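Local coordinates for protein WbmS, polysaccharide deacetylase involved in O-antigen biosynthesis (Bordetella bronchiseptica, PDB 3HFT) that probably removes acetyl groups from a polysaccharide intermediate of O-antigen biosynthesis, with a zinc ion bound at its presumed active site, at residues D44-A49 with F70-T75; V91-N96 with D112-L117. All coordinates share one frame; numbering follows the deposited sequence.

In the fold
Both contacts sit at the C-terminal ends of neighbouring strands in the parallel sheet, where the loops of this polysaccharide deacetylase fold gather round the zinc ion. Along the chain they come in series: interaction 1 joins the ends of strands 39-44 and 67-71, and interaction 2 then sets the loop after strand 87-91 against helix 107-115. Their centres lie about 10 Å apart, and they meet directly, H92 N probably donating a hydrogen bond to A71 O at 2.8 Å. Interaction 1 supplies D46 and interaction 2 supplies H92, which bind zinc together with H127. The metal site is thus put together from loops that follow different strands.

Interaction 1: residues D44-A49 with F70-T75; sequences DIDWAA and FATHST. With EDO (1,2-ethanediol), chain D.
W47 and T72 meet where two parallel strands end at the zinc site of the polysaccharide deacetylase fold. T72 CB lies over one face of the indole, 3.7 Å from the centroid of its five-membered ring, a CH-pi contact almost on the ring normal, while CG2 sits on the same face, over the middle of the six-membered ring. With chi1 at 44°, T72 tucks OG1 between its backbone N and carbonyl carbon, where it takes a hydrogen bond from W47 N at 2.9 Å and bonds to H73 ND1. The H73 ring runs nearly parallel to the indole but is slid aside. The parallel D44-F70 bridge is the last between these strands, and I45 N donates to F70 O at 3.2 Å. In the type I' turn from I45 to A48, D46 CB starts away from 70-75; OD1 binds zinc, alongside H92 and H127, and OD2 accepts from EDO O2 at 2.6 Å, a diol probably from the crystallisation liquor. D44, beside H92, brings OD1 near F70 CD2 and into a salt bridge with R125. One water links W47 NE1 with T72 O; another, 2.7 Å from A48 O, lies in the H73 ring plane at NE2.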
ATOM      1  N   ASP A  44     -13.860  -4.929   9.522  1.00 34.21           N
ATOM      2  CA  ASP A  44     -13.702  -5.946   8.500  1.00 32.37           C
ATOM      3  C   ASP A  44     -14.440  -7.198   9.046  1.00 33.72           C
ATOM      4  O   ASP A  44     -14.002  -7.837  10.029  1.00 34.73           O
ATOM      5  CB  ASP A  44     -12.238  -6.288   8.289  1.00 32.57           C
ATOM      6  CG  ASP A  44     -11.457  -5.167   7.603  1.00 38.48           C
ATOM      7  OD1 ASP A  44     -12.064  -4.187   7.130  1.00 36.59           O
ATOM      8  OD2 ASP A  44     -10.216  -5.295   7.532  1.00 37.88           O
ATOM      9  N   ILE A  45     -15.568  -7.496   8.446  1.00 33.61           N
ATOM     10  CA  ILE A  45     -16.485  -8.514   8.988  1.00 33.68           C
ATOM     11  C   ILE A  45     -15.836  -9.911   8.981  1.00 33.62           C
ATOM     12  O   ILE A  45     -16.021 -10.677   9.905  1.00 33.31           O
ATOM     13  CB  ILE A  45     -17.861  -8.401   8.303  1.00 36.37           C
ATOM     14  CG1 ILE A  45     -18.512  -7.043   8.681  1.00 33.68           C
ATOM     15  CG2 ILE A  45     -18.799  -9.604   8.676  1.00 32.30           C
ATOM     16  CD1 ILE A  45     -19.882  -6.759   7.992  1.00 33.25           C
ATOM     17  N   ASP A  46     -15.034 -10.205   7.963  1.00 32.78           N
ATOM     18  CA  ASP A  46     -14.291 -11.470   7.846  1.00 32.50           C
ATOM     19  C   ASP A  46     -15.110 -12.721   8.159  1.00 32.27           C
ATOM     20  O   ASP A  46     -14.692 -13.575   8.954  1.00 33.04           O
ATOM     21  CB  ASP A  46     -13.008 -11.438   8.688  1.00 32.43           C
ATOM     22  CG  ASP A  46     -11.934 -10.607   8.038  1.00 36.30           C
ATOM     23  OD1 ASP A  46     -12.306  -9.781   7.180  1.00 36.71           O
ATOM     24  OD2 ASP A  46     -10.744 -10.764   8.383  1.00 37.59           O
ATOM     25  N   TRP A  47     -16.263 -12.832   7.520  1.00 34.58           N
ATOM     26  CA  TRP A  47     -17.083 -14.043   7.601  1.00 33.67           C
ATOM     27  C   TRP A  47     -17.534 -14.431   9.006  1.00 34.34           C
ATOM     28  O   TRP A  47     -17.852 -15.584   9.255  1.00 35.27           O
ATOM     29  CB  TRP A  47     -16.376 -15.237   6.907  1.00 35.40           C
ATOM     30  CG  TRP A  47     -16.041 -14.912   5.471  1.00 34.38           C
ATOM     31  CD1 TRP A  47     -16.869 -15.034   4.397  1.00 35.89           C
ATOM     32  CD2 TRP A  47     -14.823 -14.335   4.975  1.00 33.59           C
ATOM     33  NE1 TRP A  47     -16.242 -14.588   3.269  1.00 34.61           N
ATOM     34  CE2 TRP A  47     -14.987 -14.153   3.586  1.00 39.73           C
ATOM     35  CE3 TRP A  47     -13.613 -13.943   5.570  1.00 38.49           C
ATOM     36  CZ2 TRP A  47     -13.990 -13.614   2.772  1.00 38.50           C
ATOM     37  CZ3 TRP A  47     -12.615 -13.408   4.755  1.00 37.76           C
ATOM     38  CH2 TRP A  47     -12.816 -13.253   3.375  1.00 39.49           C
ATOM     39  N   ALA A  48     -17.596 -13.473   9.924  1.00 32.93           N
ATOM     40  CA  ALA A  48     -18.095 -13.756  11.276  1.00 33.44           C
ATOM     41  C   ALA A  48     -19.510 -14.335  11.273  1.00 33.04           C
ATOM     42  O   ALA A  48     -20.381 -13.927  10.505  1.00 32.28           O
ATOM     43  CB  ALA A  48     -18.062 -12.478  12.111  1.00 30.62           C
ATOM     44  N   ALA A  49     -19.754 -15.282  12.165  1.00 32.18           N
ATOM     45  CA  ALA A  49     -21.075 -15.799  12.366  1.00 29.59           C
ATOM     46  C   ALA A  49     -21.969 -14.623  12.779  1.00 32.11           C
ATOM     47  O   ALA A  49     -21.504 -13.662  13.364  1.00 30.45           O
ATOM     48  CB  ALA A  49     -21.055 -16.870  13.493  1.00 30.50           C
ATOM     49  N   PHE A  70     -17.095  -3.294   6.479  1.00 31.51           N
ATOM     50  CA  PHE A  70     -16.734  -3.879   5.186  1.00 32.24           C
ATOM     51  C   PHE A  70     -17.247  -5.319   5.089  1.00 32.71           C
ATOM     52  O   PHE A  70     -16.790  -6.196   5.812  1.00 31.49           O
ATOM     53  CB  PHE A  70     -15.236  -3.757   4.945  1.00 32.30           C
ATOM     54  CG  PHE A  70     -14.771  -2.349   4.814  1.00 31.55           C
ATOM     55  CD1 PHE A  70     -15.055  -1.603   3.667  1.00 34.48           C
ATOM     56  CD2 PHE A  70     -14.005  -1.764   5.801  1.00 36.40           C
ATOM     57  CE1 PHE A  70     -14.606  -0.326   3.557  1.00 32.55           C
ATOM     58  CE2 PHE A  70     -13.558  -0.477   5.661  1.00 35.32           C
ATOM     59  CZ  PHE A  70     -13.875   0.244   4.550  1.00 35.24           C
ATOM     60  N   ALA A  71     -18.229  -5.532   4.204  1.00 31.64           N
ATOM     61  CA  ALA A  71     -18.948  -6.817   4.139  1.00 31.63           C
ATOM     62  C   ALA A  71     -18.223  -7.873   3.322  1.00 34.29           C
ATOM     63  O   ALA A  71     -17.698  -7.599   2.221  1.00 33.02           O
ATOM     64  CB  ALA A  71     -20.370  -6.603   3.556  1.00 31.04           C
ATOM     65  N   THR A  72     -18.208  -9.085   3.858  1.00 33.11           N
ATOM     66  CA  THR A  72     -17.587 -10.229   3.213  1.00 33.69           C
ATOM     67  C   THR A  72     -18.596 -11.157   2.557  1.00 33.40           C
ATOM     68  O   THR A  72     -18.285 -11.847   1.600  1.00 31.90           O
ATOM     69  CB  THR A  72     -16.770 -11.069   4.229  1.00 33.30           C
ATOM     70  OG1 THR A  72     -17.512 -11.231   5.455  1.00 32.65           O
ATOM     71  CG2 THR A  72     -15.424 -10.411   4.529  1.00 29.03           C
ATOM     72  N   HIS A  73     -19.804 -11.173   3.085  1.00 33.49           N
ATOM     73  CA  HIS A  73     -20.764 -12.197   2.704  1.00 33.66           C
ATOM     74  C   HIS A  73     -22.172 -11.727   2.975  1.00 33.02           C
ATOM     75  O   HIS A  73     -22.392 -10.710   3.629  1.00 32.97           O
ATOM     76  CB  HIS A  73     -20.448 -13.456   3.488  1.00 36.46           C
ATOM     77  CG  HIS A  73     -20.699 -13.318   4.950  1.00 28.24           C
ATOM     78  ND1 HIS A  73     -19.776 -12.756   5.814  1.00 30.96           N
ATOM     79  CD2 HIS A  73     -21.776 -13.642   5.704  1.00 36.07           C
ATOM     80  CE1 HIS A  73     -20.273 -12.768   7.039  1.00 31.86           C
ATOM     81  NE2 HIS A  73     -21.494 -13.269   6.996  1.00 32.95           N
ATOM     82  N   SER A  74     -23.136 -12.458   2.441  1.00 34.09           N
ATOM     83  CA  SER A  74     -24.497 -12.063   2.581  1.00 36.17           C
ATOM     84  C   SER A  74     -25.024 -12.528   3.939  1.00 36.29           C
ATOM     85  O   SER A  74     -24.820 -13.684   4.320  1.00 37.66           O
ATOM     86  CB  SER A  74     -25.320 -12.698   1.477  1.00 37.58           C
ATOM     87  OG  SER A  74     -26.646 -12.306   1.642  1.00 42.82           O
ATOM     88  N   THR A  75     -25.684 -11.617   4.656  1.00 36.28           N
ATOM     89  CA  THR A  75     -26.355 -11.905   5.932  1.00 35.54           C
ATOM     90  C   THR A  75     -27.449 -10.869   6.160  1.00 35.43           C
ATOM     91  O   THR A  75     -27.301  -9.705   5.787  1.00 33.73           O
ATOM     92  CB  THR A  75     -25.394 -11.849   7.145  1.00 36.81           C
ATOM     93  OG1 THR A  75     -26.171 -11.658   8.343  1.00 36.28           O
ATOM     94  CG2 THR A  75     -24.380 -10.703   7.012  1.00 32.09           C
TER
HETATM   95  C1  EDO D 259      -7.990 -12.695  11.698  1.00 54.81           C
HETATM   96  O1  EDO D 259      -7.162 -12.037  12.660  1.00 39.94           O
HETATM   97  C2  EDO D 259      -9.373 -12.036  11.670  1.00 61.80           C
HETATM   98  O2  EDO D 259     -10.025 -12.260  10.407  1.00 64.92           O
HETATM   99  O   HOH W   1     -17.948 -14.746   0.693  1.00 56.75           O
HETATM  100  O   HOH W   2     -22.652 -12.755   9.562  1.00 42.20           O

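Interaction 2: residues V91-N96 with D112-L117; sequences VHPNFN and DRTLEL
T114 reaches from the last part of helix 107-115 into the angle between V91 and P93, and its two branches do different work. With chi1 (to OG1) at -48°, the hydroxyl lies beside the backbone N and the methyl CG2 anti to it. CG2 is pressed between the two residues, 3.8 Å from V91 CB and the same distance from P93 CA. The hydroxyl OG1 lies along P93, 3.7 Å from its CA and scarcely farther from CB, so the proline offers the threonine a flank of carbon. V91 crosses T114 at a slant and divides its own branches: CG1 comes against the helix backbone at T114 O, whereas CG2 turns to the next residue and meets L115 CD2 at 4.0 Å. L115 CD2 thus extends the apolar contact along the helix, and V124 of strand 123-124 packs on both V91 and P93.

No hydrogen bond passes directly between 91-96 and 112-117. T114 OG1 is instead bonded to I110 O within its helix, and a water bridges the two segments, donating a hydrogen bond to OG1 at 2.9 Å and accepting one from N94 N at 3.0 Å. Farther along the loop, N94 OD1 caps N96 N at the approach to helix 96-100. Between V91 and P93, H92 CB points away from the helix, and NE2 binds zinc; a weak bond from ND1 to R125 O probably helps fix the rotation of its ring. The chemistry is therefore divided: apolar carbons and one water hold the loop against the helix, while its metal-binding histidine faces the zinc site.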
ATOM      1  N   VAL A  91     -17.504  -2.779   1.071  1.00 32.38           N
ATOM      2  CA  VAL A  91     -17.202  -4.165   0.664  1.00 34.31           C
ATOM      3  C   VAL A  91     -15.800  -4.606   1.038  1.00 34.59           C
ATOM      4  O   VAL A  91     -14.876  -3.787   1.117  1.00 34.72           O
ATOM      5  CB  VAL A  91     -17.474  -4.363  -0.879  1.00 35.75           C
ATOM      6  CG1 VAL A  91     -18.962  -4.336  -1.134  1.00 33.97           C
ATOM      7  CG2 VAL A  91     -16.730  -3.303  -1.720  1.00 31.29           C
ATOM      8  N   HIS A  92     -15.683  -5.914   1.277  1.00 33.19           N
ATOM      9  CA  HIS A  92     -14.450  -6.580   1.637  1.00 33.30           C
ATOM     10  C   HIS A  92     -14.210  -7.776   0.700  1.00 35.48           C
ATOM     11  O   HIS A  92     -14.346  -8.936   1.090  1.00 33.12           O
ATOM     12  CB  HIS A  92     -14.528  -7.016   3.098  1.00 34.13           C
ATOM     13  CG  HIS A  92     -13.200  -7.221   3.758  1.00 33.21           C
ATOM     14  ND1 HIS A  92     -12.257  -6.225   3.881  1.00 37.36           N
ATOM     15  CD2 HIS A  92     -12.693  -8.300   4.408  1.00 38.51           C
ATOM     16  CE1 HIS A  92     -11.211  -6.692   4.545  1.00 34.34           C
ATOM     17  NE2 HIS A  92     -11.450  -7.949   4.869  1.00 34.62           N
ATOM     18  N   PRO A  93     -13.831  -7.487  -0.549  1.00 34.90           N
ATOM     19  CA  PRO A  93     -13.601  -8.522  -1.546  1.00 33.92           C
ATOM     20  C   PRO A  93     -12.385  -9.375  -1.175  1.00 34.75           C
ATOM     21  O   PRO A  93     -11.419  -8.858  -0.587  1.00 35.32           O
ATOM     22  CB  PRO A  93     -13.312  -7.713  -2.821  1.00 35.41           C
ATOM     23  CG  PRO A  93     -12.738  -6.460  -2.332  1.00 34.26           C
ATOM     24  CD  PRO A  93     -13.536  -6.144  -1.094  1.00 32.76           C
ATOM     25  N   ASN A  94     -12.449 -10.662  -1.521  1.00 35.52           N
ATOM     26  CA  ASN A  94     -11.380 -11.601  -1.235  1.00 35.76           C
ATOM     27  C   ASN A  94     -10.692 -12.109  -2.480  1.00 36.46           C
ATOM     28  O   ASN A  94     -11.222 -12.996  -3.189  1.00 32.48           O
ATOM     29  CB  ASN A  94     -11.927 -12.796  -0.482  1.00 37.20           C
ATOM     30  CG  ASN A  94     -10.836 -13.766  -0.078  1.00 39.30           C
ATOM     31  OD1 ASN A  94      -9.644 -13.428  -0.040  1.00 36.60           O
ATOM     32  ND2 ASN A  94     -11.243 -14.962   0.267  1.00 36.10           N
ATOM     33  N   PHE A  95      -9.516 -11.545  -2.757  1.00 32.12           N
ATOM     34  CA  PHE A  95      -8.755 -11.915  -3.935  1.00 34.37           C
ATOM     35  C   PHE A  95      -7.645 -12.916  -3.632  1.00 34.70           C
ATOM     36  O   PHE A  95      -6.918 -13.298  -4.549  1.00 37.63           O
ATOM     37  CB  PHE A  95      -8.129 -10.682  -4.592  1.00 33.75           C
ATOM     38  CG  PHE A  95      -9.111  -9.576  -4.931  1.00 32.69           C
ATOM     39  CD1 PHE A  95     -10.142  -9.784  -5.840  1.00 35.75           C
ATOM     40  CD2 PHE A  95      -8.953  -8.301  -4.380  1.00 32.73           C
ATOM     41  CE1 PHE A  95     -11.034  -8.755  -6.170  1.00 33.55           C
ATOM     42  CE2 PHE A  95      -9.825  -7.264  -4.724  1.00 33.98           C
ATOM     43  CZ  PHE A  95     -10.874  -7.490  -5.612  1.00 35.40           C
ATOM     44  N   ASN A  96      -7.557 -13.385  -2.388  1.00 34.52           N
ATOM     45  CA  ASN A  96      -6.530 -14.354  -1.996  1.00 35.76           C
ATOM     46  C   ASN A  96      -6.491 -15.605  -2.857  1.00 36.34           C
ATOM     47  O   ASN A  96      -5.416 -16.068  -3.214  1.00 39.77           O
ATOM     48  CB  ASN A  96      -6.659 -14.756  -0.510  1.00 35.48           C
ATOM     49  CG  ASN A  96      -6.030 -13.750   0.427  1.00 39.96           C
ATOM     50  OD1 ASN A  96      -5.222 -12.903   0.011  1.00 41.97           O
ATOM     51  ND2 ASN A  96      -6.388 -13.839   1.718  1.00 42.42           N
ATOM     52  N   ASP A 112     -17.072  -7.963  -8.760  1.00 36.59           N
ATOM     53  CA  ASP A 112     -18.462  -7.783  -9.152  1.00 38.83           C
ATOM     54  C   ASP A 112     -19.398  -8.592  -8.256  1.00 37.92           C
ATOM     55  O   ASP A 112     -20.445  -8.104  -7.858  1.00 37.80           O
ATOM     56  CB  ASP A 112     -18.655  -8.130 -10.620  1.00 37.99           C
ATOM     57  CG  ASP A 112     -18.084  -7.053 -11.565  1.00 43.90           C
ATOM     58  OD1 ASP A 112     -17.834  -5.889 -11.131  1.00 39.91           O
ATOM     59  OD2 ASP A 112     -17.899  -7.391 -12.756  1.00 45.50           O
ATOM     60  N   ARG A 113     -19.012  -9.812  -7.905  1.00 38.74           N
ATOM     61  CA  ARG A 113     -19.829 -10.593  -6.990  1.00 37.51           C
ATOM     62  C   ARG A 113     -19.924  -9.946  -5.627  1.00 35.93           C
ATOM     63  O   ARG A 113     -20.986  -9.917  -5.036  1.00 33.43           O
ATOM     64  CB  ARG A 113     -19.295 -12.006  -6.809  1.00 39.32           C
ATOM     65  CG  ARG A 113     -19.843 -13.007  -7.763  1.00 45.18           C
ATOM     66  CD  ARG A 113     -19.692 -14.399  -7.184  1.00 49.30           C
ATOM     67  NE  ARG A 113     -18.301 -14.740  -6.909  1.00 50.73           N
ATOM     68  CZ  ARG A 113     -17.425 -15.133  -7.833  1.00 43.09           C
ATOM     69  NH1 ARG A 113     -17.777 -15.210  -9.091  1.00 47.70           N
ATOM     70  NH2 ARG A 113     -16.178 -15.424  -7.490  1.00 52.88           N
ATOM     71  N   THR A 114     -18.808  -9.443  -5.114  1.00 35.67           N
ATOM     72  CA  THR A 114     -18.795  -8.800  -3.794  1.00 34.43           C
ATOM     73  C   THR A 114     -19.654  -7.531  -3.771  1.00 35.15           C
ATOM     74  O   THR A 114     -20.341  -7.235  -2.782  1.00 34.32           O
ATOM     75  CB  THR A 114     -17.365  -8.425  -3.391  1.00 36.22           C
ATOM     76  OG1 THR A 114     -16.504  -9.553  -3.604  1.00 36.02           O
ATOM     77  CG2 THR A 114     -17.308  -7.984  -1.932  1.00 29.22           C
ATOM     78  N   LEU A 115     -19.614  -6.778  -4.868  1.00 34.79           N
ATOM     79  CA  LEU A 115     -20.379  -5.537  -4.962  1.00 33.87           C
ATOM     80  C   LEU A 115     -21.882  -5.782  -4.896  1.00 35.45           C
ATOM     81  O   LEU A 115     -22.628  -4.878  -4.530  1.00 36.40           O
ATOM     82  CB  LEU A 115     -20.013  -4.773  -6.241  1.00 33.54           C
ATOM     83  CG  LEU A 115     -18.647  -4.088  -6.162  1.00 39.49           C
ATOM     84  CD1 LEU A 115     -18.178  -3.647  -7.544  1.00 38.75           C
ATOM     85  CD2 LEU A 115     -18.744  -2.921  -5.209  1.00 37.44           C
ATOM     86  N   GLU A 116     -22.326  -7.000  -5.235  1.00 33.47           N
ATOM     87  CA  GLU A 116     -23.727  -7.327  -5.153  1.00 35.45           C
ATOM     88  C   GLU A 116     -24.204  -7.231  -3.705  1.00 36.00           C
ATOM     89  O   GLU A 116     -25.393  -7.087  -3.456  1.00 34.70           O
ATOM     90  CB  GLU A 116     -23.981  -8.736  -5.677  1.00 35.52           C
ATOM     91  CG  GLU A 116     -23.642  -8.912  -7.135  1.00 45.07           C
ATOM     92  CD  GLU A 116     -23.956 -10.300  -7.671  1.00 44.17           C
ATOM     93  OE1 GLU A 116     -24.551 -11.130  -6.952  1.00 60.14           O
ATOM     94  OE2 GLU A 116     -23.602 -10.552  -8.841  1.00 68.06           O
ATOM     95  N   LEU A 117     -23.288  -7.323  -2.745  1.00 34.85           N
ATOM     96  CA  LEU A 117     -23.647  -7.210  -1.337  1.00 35.63           C
ATOM     97  C   LEU A 117     -24.000  -5.777  -0.896  1.00 36.41           C
ATOM     98  O   LEU A 117     -24.673  -5.586   0.109  1.00 35.16           O
ATOM     99  CB  LEU A 117     -22.492  -7.687  -0.468  1.00 36.85           C
ATOM    100  CG  LEU A 117     -21.959  -9.107  -0.599  1.00 36.18           C
ATOM    101  CD1 LEU A 117     -20.699  -9.251   0.288  1.00 34.62           C
ATOM    102  CD2 LEU A 117     -23.027 -10.097  -0.217  1.00 38.11           C
TER
HETATM  103  O   HOH W   3     -15.179 -11.749  -2.166  1.00 35.03           O